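Local coordinates for protein bifunctional enzyme IspD/IspF (Campylobacter jejuni, PDB 1W55) that catalyses two steps of isoprenoid precursor synthesis, making 4-diphosphocytidyl-2-C-methyl-D-erythritol from CTP and methylerythritol phosphate, and cyclising its 2-phosphate with release of CMP, at residues Glu3-Met8 and Glu85-Glu90; Phe107-Glu112 and Trp181-Glu186; Ala117-Pro122 and Gln149-Lys154; Leu124-Thr129 and Ile142-Thr147. All coordinates share one frame; numbering follows the deposited sequence.

Interaction 1. Residues Glu3-Met8 and Glu85-Glu90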
loop_
_atom_site.group_PDB
_atom_site.type_symbol
_atom_site.label_atom_id
_atom_site.label_comp_id
_atom_site.label_asym_id
_atom_site.label_seq_id
_atom_site.Cartn_x
_atom_site.Cartn_y
_atom_site.Cartn_z
ATOM N N GLU A 3 24.423 31.552 -18.417
ATOM C CA GLU A 3 23.470 31.295 -17.340
ATOM C C GLU A 3 21.993 31.581 -17.644
ATOM O O GLU A 3 21.645 32.258 -18.619
ATOM C CB GLU A 3 23.914 31.967 -16.034
ATOM C CG GLU A 3 24.574 30.980 -15.084
ATOM C CD GLU A 3 24.021 31.033 -13.672
ATOM O OE1 GLU A 3 24.584 31.785 -12.841
ATOM O OE2 GLU A 3 23.036 30.310 -13.391
ATOM N N MET A 4 21.147 31.035 -16.772
ATOM C CA MET A 4 19.709 30.990 -16.952
ATOM C C MET A 4 19.008 31.491 -15.700
ATOM O O MET A 4 19.410 31.165 -14.576
ATOM C CB MET A 4 19.285 29.551 -17.239
ATOM C CG MET A 4 17.855 29.386 -17.733
ATOM S SD MET A 4 17.556 27.755 -18.402
ATOM C CE MET A 4 17.965 26.684 -16.995
ATOM N N SER A 5 17.965 32.293 -15.910
ATOM C CA SER A 5 17.059 32.725 -14.848
ATOM C C SER A 5 15.710 32.019 -15.012
ATOM O O SER A 5 15.482 31.334 -16.003
ATOM C CB SER A 5 16.873 34.243 -14.874
ATOM O OG SER A 5 18.088 34.915 -14.606
ATOM N N LEU A 6 14.833 32.173 -14.022
ATOM C CA LEU A 6 13.523 31.537 -14.049
ATOM C C LEU A 6 12.426 32.576 -13.828
ATOM O O LEU A 6 12.512 33.384 -12.895
ATOM C CB LEU A 6 13.430 30.408 -13.003
ATOM C CG LEU A 6 12.066 29.716 -12.807
ATOM C CD1 LEU A 6 11.681 28.912 -14.040
ATOM C CD2 LEU A 6 12.027 28.825 -11.550
ATOM N N ILE A 7 11.423 32.571 -14.711
ATOM C CA ILE A 7 10.205 33.351 -14.494
ATOM C C ILE A 7 9.022 32.406 -14.322
ATOM O O ILE A 7 8.688 31.629 -15.229
ATOM C CB ILE A 7 9.931 34.348 -15.648
ATOM C CG1 ILE A 7 11.072 35.370 -15.787
ATOM C CG2 ILE A 7 8.583 35.053 -15.431
ATOM C CD1 ILE A 7 10.944 36.272 -17.036
ATOM N N MET A 8 8.405 32.462 -13.142
ATOM C CA MET A 8 7.183 31.709 -12.872
ATOM C C MET A 8 5.990 32.625 -13.092
ATOM O O MET A 8 5.891 33.693 -12.490
ATOM C CB MET A 8 7.179 31.150 -11.440
ATOM C CG MET A 8 8.304 30.154 -11.129
ATOM S SD MET A 8 8.331 28.678 -12.191
ATOM C CE MET A 8 6.729 27.924 -11.790
ATOM N N GLU A 85 12.137 42.426 -17.751
ATOM C CA GLU A 85 12.956 43.607 -17.467
ATOM C C GLU A 85 13.832 43.407 -16.225
ATOM O O GLU A 85 14.751 44.191 -15.969
ATOM C CB GLU A 85 12.092 44.872 -17.349
ATOM C CG GLU A 85 11.529 45.358 -18.680
ATOM C CD GLU A 85 12.608 45.613 -19.737
ATOM O OE1 GLU A 85 13.290 46.663 -19.662
ATOM O OE2 GLU A 85 12.781 44.765 -20.644
ATOM N N LEU A 86 13.555 42.338 -15.480
ATOM C CA LEU A 86 14.345 41.972 -14.310
ATOM C C LEU A 86 15.496 41.005 -14.663
ATOM O O LEU A 86 16.384 40.756 -13.842
ATOM C CB LEU A 86 13.426 41.365 -13.236
ATOM C CG LEU A 86 12.990 42.174 -11.995
ATOM C CD1 LEU A 86 12.899 43.692 -12.218
ATOM C CD2 LEU A 86 11.677 41.637 -11.391
ATOM N N ILE A 87 15.483 40.480 -15.885
ATOM C CA ILE A 87 16.424 39.436 -16.290
ATOM C C ILE A 87 17.559 39.995 -17.139
ATOM O O ILE A 87 17.316 40.737 -18.091
ATOM C CB ILE A 87 15.687 38.311 -17.076
ATOM C CG1 ILE A 87 14.436 37.833 -16.319
ATOM C CG2 ILE A 87 16.646 37.153 -17.425
ATOM C CD1 ILE A 87 14.700 37.280 -14.925
ATOM N N ASP A 88 18.794 39.629 -16.794
ATOM C CA ASP A 88 19.950 40.015 -17.607
ATOM C C ASP A 88 20.854 38.839 -17.999
ATOM O O ASP A 88 21.918 39.043 -18.577
ATOM C CB ASP A 88 20.747 41.166 -16.957
ATOM C CG ASP A 88 21.309 40.810 -15.583
ATOM O OD1 ASP A 88 21.686 39.639 -15.351
ATOM O OD2 ASP A 88 21.425 41.656 -14.670
ATOM N N SER A 89 20.422 37.618 -17.686
ATOM C CA SER A 89 21.132 36.415 -18.113
ATOM C C SER A 89 20.782 36.101 -19.566
ATOM O O SER A 89 19.716 36.499 -20.045
ATOM C CB SER A 89 20.807 35.223 -17.193
ATOM O OG SER A 89 19.449 34.797 -17.312
ATOM N N GLU A 90 21.679 35.394 -20.259
ATOM C CA GLU A 90 21.482 35.027 -21.661
ATOM C C GLU A 90 20.196 34.223 -21.900
ATOM O O GLU A 90 19.511 34.411 -22.912
ATOM C CB GLU A 90 22.683 34.228 -22.193
ATOM C CG GLU A 90 22.751 34.175 -23.721
ATOM C CD GLU A 90 23.843 33.262 -24.272
ATOM O OE1 GLU A 90 24.740 32.842 -23.509
ATOM O OE2 GLU A 90 23.808 32.964 -25.490
HETATM O O HOH W 1 18.887 37.586 -14.484
#
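Glu3 and Ser89 mark the closest approach of the two backbones, their CA atoms 5.7 Å apart, and from there the chains diverge: residues 3-7 and 87-90 run at 141° to each other, nearer antiparallel than parallel. Residues 4-8 form a strand, whereas 85-90 is an irregular connection that passes alongside it. Ser5 and Ile7 point from the strand toward that connection, and Ile87 and Ser89 point back at them. The two serine hydroxyls lie 3.0 Å apart, Ser5 OG to Ser89 OG, close enough for a hydrogen bond, although its proton has another possible acceptor. Ser89 OG sits between its own backbone N and carbonyl carbon (chi1 68°), which turns it toward Ser5; the same oxygen is also hydrogen-bonded to Phe91 O. A water 2.8 Å from Ser5 OG accepts the N-H of Asp88 at 3.1 Å from Asp88 N, so the strand hydroxyl is linked to the loop backbone as well. Next to this polar patch, Ile87 CD1 packs 3.7 Å from Ser5 CB, and Ile87 CG1 lies 3.9 Å from Ile7 CD1, the two isoleucine side chains crossing at a slant. Ile7 also packs on Leu80, Ala83 and Leu84 of helix 76-84. Residues 85-90 link that helix to strand 91-96, the parallel neighbour of strand 4-9 in the cytidylyltransferase sheet.

Interaction 2. Residues Phe107-Glu112 and Trp181-Glu186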
loop_
_atom_site.group_PDB
_atom_site.type_symbol
_atom_site.label_atom_id
_atom_site.label_comp_id
_atom_site.label_asym_id
_atom_site.label_seq_id
_atom_site.Cartn_x
_atom_site.Cartn_y
_atom_site.Cartn_z
ATOM N N PHE A 107 12.991 18.631 -17.681
ATOM C CA PHE A 107 13.925 19.745 -17.533
ATOM C C PHE A 107 15.245 19.455 -18.252
ATOM O O PHE A 107 15.738 20.295 -19.003
ATOM C CB PHE A 107 14.168 20.071 -16.054
ATOM C CG PHE A 107 15.218 21.131 -15.826
ATOM C CD1 PHE A 107 14.860 22.467 -15.685
ATOM C CD2 PHE A 107 16.568 20.789 -15.738
ATOM C CE1 PHE A 107 15.823 23.441 -15.474
ATOM C CE2 PHE A 107 17.539 21.756 -15.530
ATOM C CZ PHE A 107 17.166 23.086 -15.399
ATOM N N ASP A 108 15.794 18.258 -18.023
ATOM C CA ASP A 108 17.081 17.844 -18.594
ATOM C C ASP A 108 17.007 17.788 -20.108
ATOM O O ASP A 108 17.923 18.231 -20.801
ATOM C CB ASP A 108 17.502 16.471 -18.047
ATOM C CG ASP A 108 17.910 16.517 -16.576
ATOM O OD1 ASP A 108 18.393 17.578 -16.102
ATOM O OD2 ASP A 108 17.785 15.530 -15.816
ATOM N N ARG A 109 15.900 17.254 -20.609
ATOM C CA ARG A 109 15.645 17.178 -22.037
ATOM C C ARG A 109 15.633 18.554 -22.720
ATOM O O ARG A 109 16.055 18.684 -23.869
ATOM C CB ARG A 109 14.319 16.488 -22.269
ATOM C CG ARG A 109 14.406 14.991 -22.309
ATOM C CD ARG A 109 13.360 14.393 -23.227
ATOM N NE ARG A 109 11.995 14.780 -22.854
ATOM C CZ ARG A 109 11.311 14.201 -21.877
ATOM N NH1 ARG A 109 11.866 13.225 -21.173
ATOM N NH2 ARG A 109 10.073 14.588 -21.599
ATOM N N LEU A 110 15.142 19.570 -22.018
ATOM C CA LEU A 110 15.144 20.930 -22.548
ATOM C C LEU A 110 16.551 21.523 -22.472
ATOM O O LEU A 110 17.017 22.177 -23.405
ATOM C CB LEU A 110 14.171 21.818 -21.764
ATOM C CG LEU A 110 12.667 21.548 -21.854
ATOM C CD1 LEU A 110 11.996 22.153 -20.643
ATOM C CD2 LEU A 110 12.094 22.136 -23.129
ATOM N N ILE A 111 17.212 21.297 -21.346
ATOM C CA ILE A 111 18.542 21.837 -21.111
ATOM C C ILE A 111 19.596 21.257 -22.078
ATOM O O ILE A 111 20.431 21.996 -22.603
ATOM C CB ILE A 111 18.915 21.666 -19.613
ATOM C CG1 ILE A 111 18.678 22.981 -18.862
ATOM C CG2 ILE A 111 20.343 21.144 -19.418
ATOM C CD1 ILE A 111 19.510 24.164 -19.368
ATOM N N GLU A 112 19.515 19.952 -22.346
ATOM C CA GLU A 112 20.455 19.282 -23.254
ATOM C C GLU A 112 20.344 19.760 -24.706
ATOM O O GLU A 112 21.236 19.502 -25.516
ATOM C CB GLU A 112 20.308 17.754 -23.169
ATOM C CG GLU A 112 18.998 17.202 -23.715
ATOM C CD GLU A 112 18.959 15.682 -23.785
ATOM O OE1 GLU A 112 18.737 15.149 -24.897
ATOM O OE2 GLU A 112 19.132 15.019 -22.734
ATOM N N TRP A 181 12.937 24.591 -31.134
ATOM C CA TRP A 181 13.231 23.172 -30.980
ATOM C C TRP A 181 12.139 22.520 -30.111
ATOM O O TRP A 181 11.893 22.950 -28.975
ATOM C CB TRP A 181 14.627 22.959 -30.373
ATOM C CG TRP A 181 15.066 21.520 -30.393
ATOM C CD1 TRP A 181 15.027 20.637 -29.351
ATOM C CD2 TRP A 181 15.581 20.790 -31.513
ATOM N NE1 TRP A 181 15.492 19.407 -29.749
ATOM C CE2 TRP A 181 15.841 19.470 -31.073
ATOM C CE3 TRP A 181 15.858 21.117 -32.850
ATOM C CZ2 TRP A 181 16.364 18.477 -31.919
ATOM C CZ3 TRP A 181 16.379 20.129 -33.694
ATOM C CH2 TRP A 181 16.624 18.825 -33.222
ATOM N N PHE A 182 11.474 21.509 -30.667
ATOM C CA PHE A 182 10.424 20.788 -29.958
ATOM C C PHE A 182 10.965 19.531 -29.277
ATOM O O PHE A 182 11.645 18.713 -29.895
ATOM C CB PHE A 182 9.262 20.441 -30.892
ATOM C CG PHE A 182 8.593 21.646 -31.494
ATOM C CD1 PHE A 182 8.954 22.095 -32.768
ATOM C CD2 PHE A 182 7.617 22.349 -30.785
ATOM C CE1 PHE A 182 8.349 23.222 -33.332
ATOM C CE2 PHE A 182 7.008 23.475 -31.341
ATOM C CZ PHE A 182 7.377 23.909 -32.625
ATOM N N VAL A 183 10.654 19.397 -27.995
ATOM C CA VAL A 183 11.102 18.272 -27.188
ATOM C C VAL A 183 9.831 17.544 -26.759
ATOM O O VAL A 183 8.797 18.185 -26.583
ATOM C CB VAL A 183 11.935 18.811 -25.984
ATOM C CG1 VAL A 183 11.517 18.206 -24.655
ATOM C CG2 VAL A 183 13.415 18.642 -26.237
ATOM N N GLU A 184 9.874 16.221 -26.624
ATOM C CA GLU A 184 8.673 15.484 -26.198
ATOM C C GLU A 184 8.214 15.948 -24.805
ATOM O O GLU A 184 9.034 16.103 -23.896
ATOM C CB GLU A 184 8.910 13.962 -26.245
ATOM C CG GLU A 184 7.880 13.103 -25.504
ATOM C CD GLU A 184 6.596 12.831 -26.291
ATOM O OE1 GLU A 184 6.399 13.377 -27.399
ATOM O OE2 GLU A 184 5.765 12.046 -25.792
ATOM N N GLY A 185 6.912 16.196 -24.659
ATOM C CA GLY A 185 6.349 16.637 -23.391
ATOM C C GLY A 185 6.005 15.493 -22.447
ATOM O O GLY A 185 6.483 14.371 -22.622
ATOM N N GLU A 186 5.164 15.766 -21.453
ATOM C CA GLU A 186 4.796 14.756 -20.455
ATOM C C GLU A 186 3.475 15.103 -19.788
ATOM O O GLU A 186 3.162 16.286 -19.579
ATOM C CB GLU A 186 5.895 14.602 -19.386
ATOM C CG GLU A 186 6.190 15.881 -18.602
ATOM C CD GLU A 186 7.171 15.704 -17.449
ATOM O OE1 GLU A 186 7.879 14.667 -17.375
ATOM O OE2 GLU A 186 7.234 16.621 -16.607
HETATM O O HOH W 2 9.241 13.333 -19.026
#
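Arg109 and Val183 make the close-packed half of this helix-on-strand contact. Helix 107-111 runs 155° to strand 181-184, with 8.8 Å between the axes of these short segments. Val183 points at the helix and spreads its two methyls: CG2 lies 3.5 Å from the backbone O of Arg109, and CG1 lies at the edge of the guanidinium, near its plane, 3.9 Å from Arg109 NE. Leu110 CD2 adds a looser apolar touch on Val183 CG1. Farther along, the contact turns polar and watery. The Arg109 chain, bent at chi2 (-149°) and chi3 (-57°), carries its guanidinium past Val183 to the strand end, where NH2 donates to Glu184 O at 2.9 Å. That donor stands above the carbonyl plane, and a weak second bond comes from NE. A water in the guanidinium plane accepts from Arg109 NH2 at 3.0 Å and probably donates to Glu186 OE1, which it approaches very closely; Glu186 OE1 also bonds Ser103 OG. Leu110 also packs on Ile120 and Pro122 of strand 119-124, while Val183 rests on Leu106 too. In this GT-A-clan cytidylyltransferase domain, helix 104-111 therefore lies over the two adjacent parallel strands 119-124 and 180-184.

Interaction 3. Residues Ala117-Pro122 and Gln149-Lys154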
loop_
_atom_site.group_PDB
_atom_site.type_symbol
_atom_site.label_atom_id
_atom_site.label_comp_id
_atom_site.label_asym_id
_atom_site.label_seq_id
_atom_site.Cartn_x
_atom_site.Cartn_y
_atom_site.Cartn_z
ATOM N N ALA A 117 18.361 25.940 -30.918
ATOM C CA ALA A 117 17.392 26.926 -31.422
ATOM C C ALA A 117 17.283 28.177 -30.539
ATOM O O ALA A 117 18.038 28.331 -29.574
ATOM C CB ALA A 117 16.010 26.267 -31.624
ATOM N N ASP A 118 16.354 29.073 -30.880
ATOM C CA ASP A 118 16.117 30.283 -30.084
ATOM C C ASP A 118 15.163 30.038 -28.907
ATOM O O ASP A 118 15.220 30.740 -27.894
ATOM C CB ASP A 118 15.579 31.417 -30.955
ATOM C CG ASP A 118 16.499 31.753 -32.112
ATOM O OD1 ASP A 118 17.716 31.943 -31.881
ATOM O OD2 ASP A 118 16.085 31.829 -33.291
ATOM N N CYS A 119 14.291 29.043 -29.058
ATOM C CA CYS A 119 13.331 28.687 -28.027
ATOM C C CYS A 119 13.178 27.170 -27.982
ATOM O O CYS A 119 12.999 26.527 -29.027
ATOM C CB CYS A 119 11.990 29.368 -28.308
ATOM S SG CYS A 119 10.662 28.995 -27.145
ATOM N N ILE A 120 13.290 26.601 -26.780
ATOM C CA ILE A 120 13.129 25.159 -26.567
ATOM C C ILE A 120 11.878 24.878 -25.743
ATOM O O ILE A 120 11.717 25.411 -24.641
ATOM C CB ILE A 120 14.349 24.542 -25.840
ATOM C CG1 ILE A 120 15.664 25.302 -26.151
ATOM C CG2 ILE A 120 14.429 23.031 -26.133
ATOM C CD1 ILE A 120 16.137 25.233 -27.621
ATOM N N THR A 121 11.010 24.022 -26.266
ATOM C CA THR A 121 9.700 23.801 -25.673
ATOM C C THR A 121 9.279 22.335 -25.775
ATOM O O THR A 121 9.595 21.660 -26.761
ATOM C CB THR A 121 8.635 24.727 -26.352
ATOM O OG1 THR A 121 7.349 24.519 -25.749
ATOM C CG2 THR A 121 8.392 24.326 -27.786
ATOM N N PRO A 122 8.579 21.844 -24.756
ATOM C CA PRO A 122 7.929 20.537 -24.836
ATOM C C PRO A 122 6.650 20.603 -25.659
ATOM O O PRO A 122 6.007 21.648 -25.757
ATOM C CB PRO A 122 7.615 20.191 -23.369
ATOM C CG PRO A 122 8.164 21.300 -22.540
ATOM C CD PRO A 122 8.371 22.480 -23.445
ATOM N N GLN A 149 9.519 26.576 -20.934
ATOM C CA GLN A 149 10.071 26.906 -22.237
ATOM C C GLN A 149 11.330 27.725 -21.975
ATOM O O GLN A 149 11.332 28.597 -21.109
ATOM C CB GLN A 149 9.056 27.703 -23.066
ATOM C CG GLN A 149 7.752 26.955 -23.373
ATOM C CD GLN A 149 6.770 27.737 -24.249
ATOM O OE1 GLN A 149 6.450 28.892 -23.964
ATOM N NE2 GLN A 149 6.265 27.090 -25.298
ATOM N N ILE A 150 12.410 27.422 -22.689
ATOM C CA ILE A 150 13.644 28.187 -22.547
ATOM C C ILE A 150 13.864 29.028 -23.797
ATOM O O ILE A 150 13.774 28.521 -24.924
ATOM C CB ILE A 150 14.872 27.264 -22.318
ATOM C CG1 ILE A 150 14.654 26.332 -21.139
ATOM C CG2 ILE A 150 16.127 28.093 -22.069
ATOM C CD1 ILE A 150 15.654 25.174 -21.098
ATOM N N SER A 151 14.179 30.302 -23.587
ATOM C CA SER A 151 14.393 31.227 -24.686
ATOM C C SER A 151 15.645 32.039 -24.430
ATOM O O SER A 151 16.071 32.199 -23.278
ATOM C CB SER A 151 13.199 32.180 -24.831
ATOM O OG SER A 151 12.006 31.473 -25.084
ATOM N N LYS A 152 16.226 32.553 -25.507
ATOM C CA LYS A 152 17.250 33.582 -25.391
ATOM C C LYS A 152 16.511 34.831 -24.946
ATOM O O LYS A 152 15.537 35.261 -25.583
ATOM C CB LYS A 152 17.978 33.821 -26.720
ATOM C CG LYS A 152 18.674 32.579 -27.298
ATOM C CD LYS A 152 20.176 32.809 -27.501
ATOM C CE LYS A 152 20.825 31.703 -28.353
ATOM N NZ LYS A 152 20.030 31.381 -29.595
ATOM N N THR A 153 16.972 35.381 -23.831
ATOM C CA THR A 153 16.338 36.513 -23.174
ATOM C C THR A 153 16.130 37.707 -24.101
ATOM O O THR A 153 15.027 38.265 -24.173
ATOM C CB THR A 153 17.179 36.910 -21.965
ATOM O OG1 THR A 153 17.340 35.759 -21.125
ATOM C CG2 THR A 153 16.440 37.908 -21.086
ATOM N N LYS A 154 17.185 38.076 -24.826
ATOM C CA LYS A 154 17.140 39.252 -25.693
ATOM C C LYS A 154 16.075 39.099 -26.779
ATOM O O LYS A 154 15.352 40.048 -27.070
ATOM C CB LYS A 154 18.523 39.550 -26.295
ATOM C CG LYS A 154 19.595 39.889 -25.241
ATOM C CD LYS A 154 20.953 40.202 -25.882
ATOM C CE LYS A 154 21.934 39.036 -25.735
ATOM N NZ LYS A 154 23.060 39.345 -24.801
#
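The flat carboxamide of Gln149 meets Thr121 at its edge: NE2 donates to Thr121 OG1 at 2.8 Å, with the hydroxyl oxygen lying in the amide plane and an N-H...O angle of 171°. The two side chains run side by side, pointing the same way. With OG1 anti to the backbone N (chi1 -179°), Thr121 presents its oxygen to the amide. Asp168 OD2 takes a further bond from NE2, and Asp169 N donates to OE1, so both ends of the amide are held and its rotation is fixed. At the other end of the pairing, the Asp118 carboxylate reaches Lys152 in a long salt bridge, OD1 to NZ 3.3 Å, while OD2 is bonded by Lys179 N. Between these ends, strands 119-122 and 149-152 are antiparallel. Ile120 and Ile150 form the hydrogen-bonded pair, with Ile120 N to Ile150 O at 2.7 Å and Ile150 N to Ile120 O at 2.9 Å; Lys152 N adds a bond to Asp118 O. Cys119 and Ser151 are the non-hydrogen-bonded pair, SG 3.5 Å from OG, on the face where Cys119 touches Ser170 and Ile173 of helix 169-174. Ile120 and Ile150 are on the other face, against Leu110 of helix 104-111. Lys152 is the N-cap residue of helix 153-159, and strand 180-184 runs parallel along the far edge of 119-124 in the cytidylyltransferase sheet.

Interaction 4. Residues Leu124-Thr129 and Ile142-Thr147. With EDO (1,2-ethanediol), chain F; EDO (1,2-ethanediol), chain B.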
loop_
_atom_site.group_PDB
_atom_site.type_symbol
_atom_site.label_atom_id
_atom_site.label_comp_id
_atom_site.label_asym_id
_atom_site.label_seq_id
_atom_site.Cartn_x
_atom_site.Cartn_y
_atom_site.Cartn_z
ATOM N N LEU A 124 3.393 17.730 -27.372
ATOM C CA LEU A 124 2.786 16.419 -27.463
ATOM C C LEU A 124 2.000 16.337 -28.757
ATOM O O LEU A 124 1.417 17.320 -29.199
ATOM C CB LEU A 124 1.843 16.181 -26.281
ATOM C CG LEU A 124 2.460 16.164 -24.884
ATOM C CD1 LEU A 124 1.353 16.162 -23.840
ATOM C CD2 LEU A 124 3.399 14.970 -24.705
ATOM N N LYS A 125 1.998 15.150 -29.352
ATOM C CA LYS A 125 1.180 14.858 -30.518
ATOM C C LYS A 125 -0.195 14.416 -30.038
ATOM O O LYS A 125 -0.381 14.121 -28.855
ATOM C CB LYS A 125 1.822 13.743 -31.350
ATOM C CG LYS A 125 3.228 14.051 -31.887
ATOM C CD LYS A 125 3.758 12.888 -32.745
ATOM C CE LYS A 125 5.151 12.437 -32.292
ATOM N NZ LYS A 125 5.128 11.368 -31.233
ATOM N N VAL A 126 -1.141 14.339 -30.971
ATOM C CA VAL A 126 -2.518 13.966 -30.684
ATOM C C VAL A 126 -2.975 12.859 -31.644
ATOM O O VAL A 126 -2.812 12.981 -32.861
ATOM C CB VAL A 126 -3.463 15.198 -30.822
ATOM C CG1 VAL A 126 -4.916 14.804 -30.601
ATOM C CG2 VAL A 126 -3.058 16.301 -29.850
ATOM N N ALA A 127 -3.572 11.802 -31.090
ATOM C CA ALA A 127 -4.068 10.677 -31.887
ATOM C C ALA A 127 -5.590 10.646 -31.984
ATOM O O ALA A 127 -6.164 9.827 -32.711
ATOM C CB ALA A 127 -3.554 9.372 -31.328
ATOM N N ASP A 128 -6.243 11.533 -31.245
ATOM C CA ASP A 128 -7.683 11.704 -31.364
ATOM C C ASP A 128 -8.057 12.519 -32.606
ATOM O O ASP A 128 -7.323 13.432 -33.017
ATOM C CB ASP A 128 -8.235 12.423 -30.131
ATOM C CG ASP A 128 -8.064 11.622 -28.842
ATOM O OD1 ASP A 128 -8.135 10.365 -28.868
ATOM O OD2 ASP A 128 -7.871 12.188 -27.742
ATOM N N THR A 129 -9.208 12.180 -33.185
ATOM C CA THR A 129 -9.937 13.081 -34.066
ATOM C C THR A 129 -10.009 14.465 -33.413
ATOM O O THR A 129 -10.407 14.600 -32.240
ATOM C CB THR A 129 -11.354 12.538 -34.299
ATOM O OG1 THR A 129 -11.269 11.237 -34.886
ATOM C CG2 THR A 129 -12.119 13.376 -35.348
ATOM N N ILE A 142 -1.104 18.428 -35.645
ATOM C CA ILE A 142 -1.367 19.147 -34.403
ATOM C C ILE A 142 -0.226 18.959 -33.419
ATOM O O ILE A 142 0.269 17.845 -33.257
ATOM C CB ILE A 142 -2.701 18.676 -33.783
ATOM C CG1 ILE A 142 -3.884 19.040 -34.701
ATOM C CG2 ILE A 142 -2.878 19.218 -32.357
ATOM C CD1 ILE A 142 -4.322 20.512 -34.656
ATOM N N LYS A 143 0.179 20.052 -32.770
ATOM C CA LYS A 143 1.039 20.010 -31.580
ATOM C C LYS A 143 0.331 20.684 -30.404
ATOM O O LYS A 143 -0.177 21.803 -30.548
ATOM C CB LYS A 143 2.352 20.757 -31.827
ATOM C CG LYS A 143 3.431 19.947 -32.485
ATOM C CD LYS A 143 4.766 20.676 -32.436
ATOM C CE LYS A 143 5.757 20.073 -33.420
ATOM N NZ LYS A 143 5.379 20.304 -34.848
ATOM N N LEU A 144 0.307 20.019 -29.248
ATOM C CA LEU A 144 -0.094 20.677 -28.003
ATOM C C LEU A 144 1.171 21.103 -27.287
ATOM O O LEU A 144 2.034 20.271 -26.987
ATOM C CB LEU A 144 -0.941 19.767 -27.108
ATOM C CG LEU A 144 -2.224 19.176 -27.704
ATOM C CD1 LEU A 144 -2.922 18.293 -26.677
ATOM C CD2 LEU A 144 -3.189 20.230 -28.258
ATOM N N ILE A 145 1.299 22.406 -27.043
ATOM C CA ILE A 145 2.511 22.945 -26.460
ATOM C C ILE A 145 2.405 23.034 -24.935
ATOM O O ILE A 145 1.339 23.300 -24.372
ATOM C CB ILE A 145 2.871 24.329 -27.079
ATOM C CG1 ILE A 145 2.928 24.262 -28.614
ATOM C CG2 ILE A 145 4.176 24.838 -26.522
ATOM C CD1 ILE A 145 4.029 23.341 -29.195
ATOM N N GLN A 146 3.533 22.808 -24.281
ATOM C CA GLN A 146 3.599 22.843 -22.835
ATOM C C GLN A 146 4.715 23.801 -22.436
ATOM O O GLN A 146 5.346 24.444 -23.282
ATOM C CB GLN A 146 3.866 21.437 -22.271
ATOM C CG GLN A 146 2.776 20.388 -22.549
ATOM C CD GLN A 146 3.046 19.065 -21.824
ATOM O OE1 GLN A 146 4.163 18.535 -21.879
ATOM N NE2 GLN A 146 2.031 18.543 -21.129
ATOM N N THR A 147 4.968 23.830 -21.139
ATOM C CA THR A 147 5.907 24.719 -20.474
ATOM C C THR A 147 6.595 23.734 -19.476
ATOM O O THR A 147 5.984 22.696 -19.186
ATOM C CB THR A 147 5.002 25.808 -19.815
ATOM O OG1 THR A 147 5.111 27.067 -20.502
ATOM C CG2 THR A 147 5.313 26.084 -18.417
HETATM C C1 EDO F . -11.519 8.077 -33.042
HETATM O O1 EDO F . -10.327 7.520 -32.509
HETATM C C2 EDO F . -11.944 9.264 -32.205
HETATM O O2 EDO F . -10.841 10.124 -32.036
HETATM C C1 EDO B . 1.289 27.934 -22.533
HETATM O O1 EDO B . 0.379 27.498 -21.534
HETATM C C2 EDO B . 1.712 26.756 -23.384
HETATM O O2 EDO B . 0.562 26.061 -23.808
HETATM O O HOH W 3 -0.503 15.369 -33.642
#
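Leu124 and Leu144 form one antiparallel hydrogen-bonded pair, Leu124 N to Leu144 O and Leu144 N to Leu124 O both 2.9 Å, each donor in the plane of its carbonyl. Beyond it the backbones part, and a water fills the join, accepting from Val126 N at 2.9 Å and lying 2.6 Å from Ile142 O, to which it can donate, though it has other acceptors in reach. The apolar core is small. Val126 CG2, anti to its own carbonyl carbon, sits 3.7 Å from Leu144 CG, the two side chains meeting at about a right angle, and the same methyl reaches Ile142 CG2 at 3.9 Å. Farther along, Leu124 CD1 lies 3.7 Å from Gln146 NE2 and crosses the glutamine obliquely; that amide is bonded to Glu186 O. Residues 142-144 also pair antiparallel with a strand of the second subunit, so the sheet continues across the interface. Lys143 NZ bonds Asn134 OD1 of the second subunit, Asp128 forms a salt bridge with Arg99 of the second subunit, and Ala127 O accepts from Lys191 of the second subunit. Thr129 N donates to O2 of an ethanediol, probably from the crystallisation liquor, at 2.9 Å. The strand pairing and the Asp128 and Ala127 bonds across the subunit interface are consistent with its lying beside the site where Lys191 probably positions methylerythritol phosphate.

In the fold
From the N terminus, interaction 1 closes first, bringing the loop ahead of strand 91-96 back against strand 4-9 some 80 residues on. Interaction 2 then opens at helix 104-111 and is completed only at strand 180-184; interaction 3 falls within that span, and interaction 4 within interaction 3, so the three are concentric and none cross. All four reach the one mixed sheet of the cytidylyltransferase part. Interaction 1 touches interaction 3 where Thr153 meets Ser89 and Glu90, and touches interaction 2 through Met4 on Phe107 and Ile111. Strand 119-124 serves interactions 3 and 4 and neighbours strand 180-184 of interaction 2. Interactions 2 and 4 reach the second subunit.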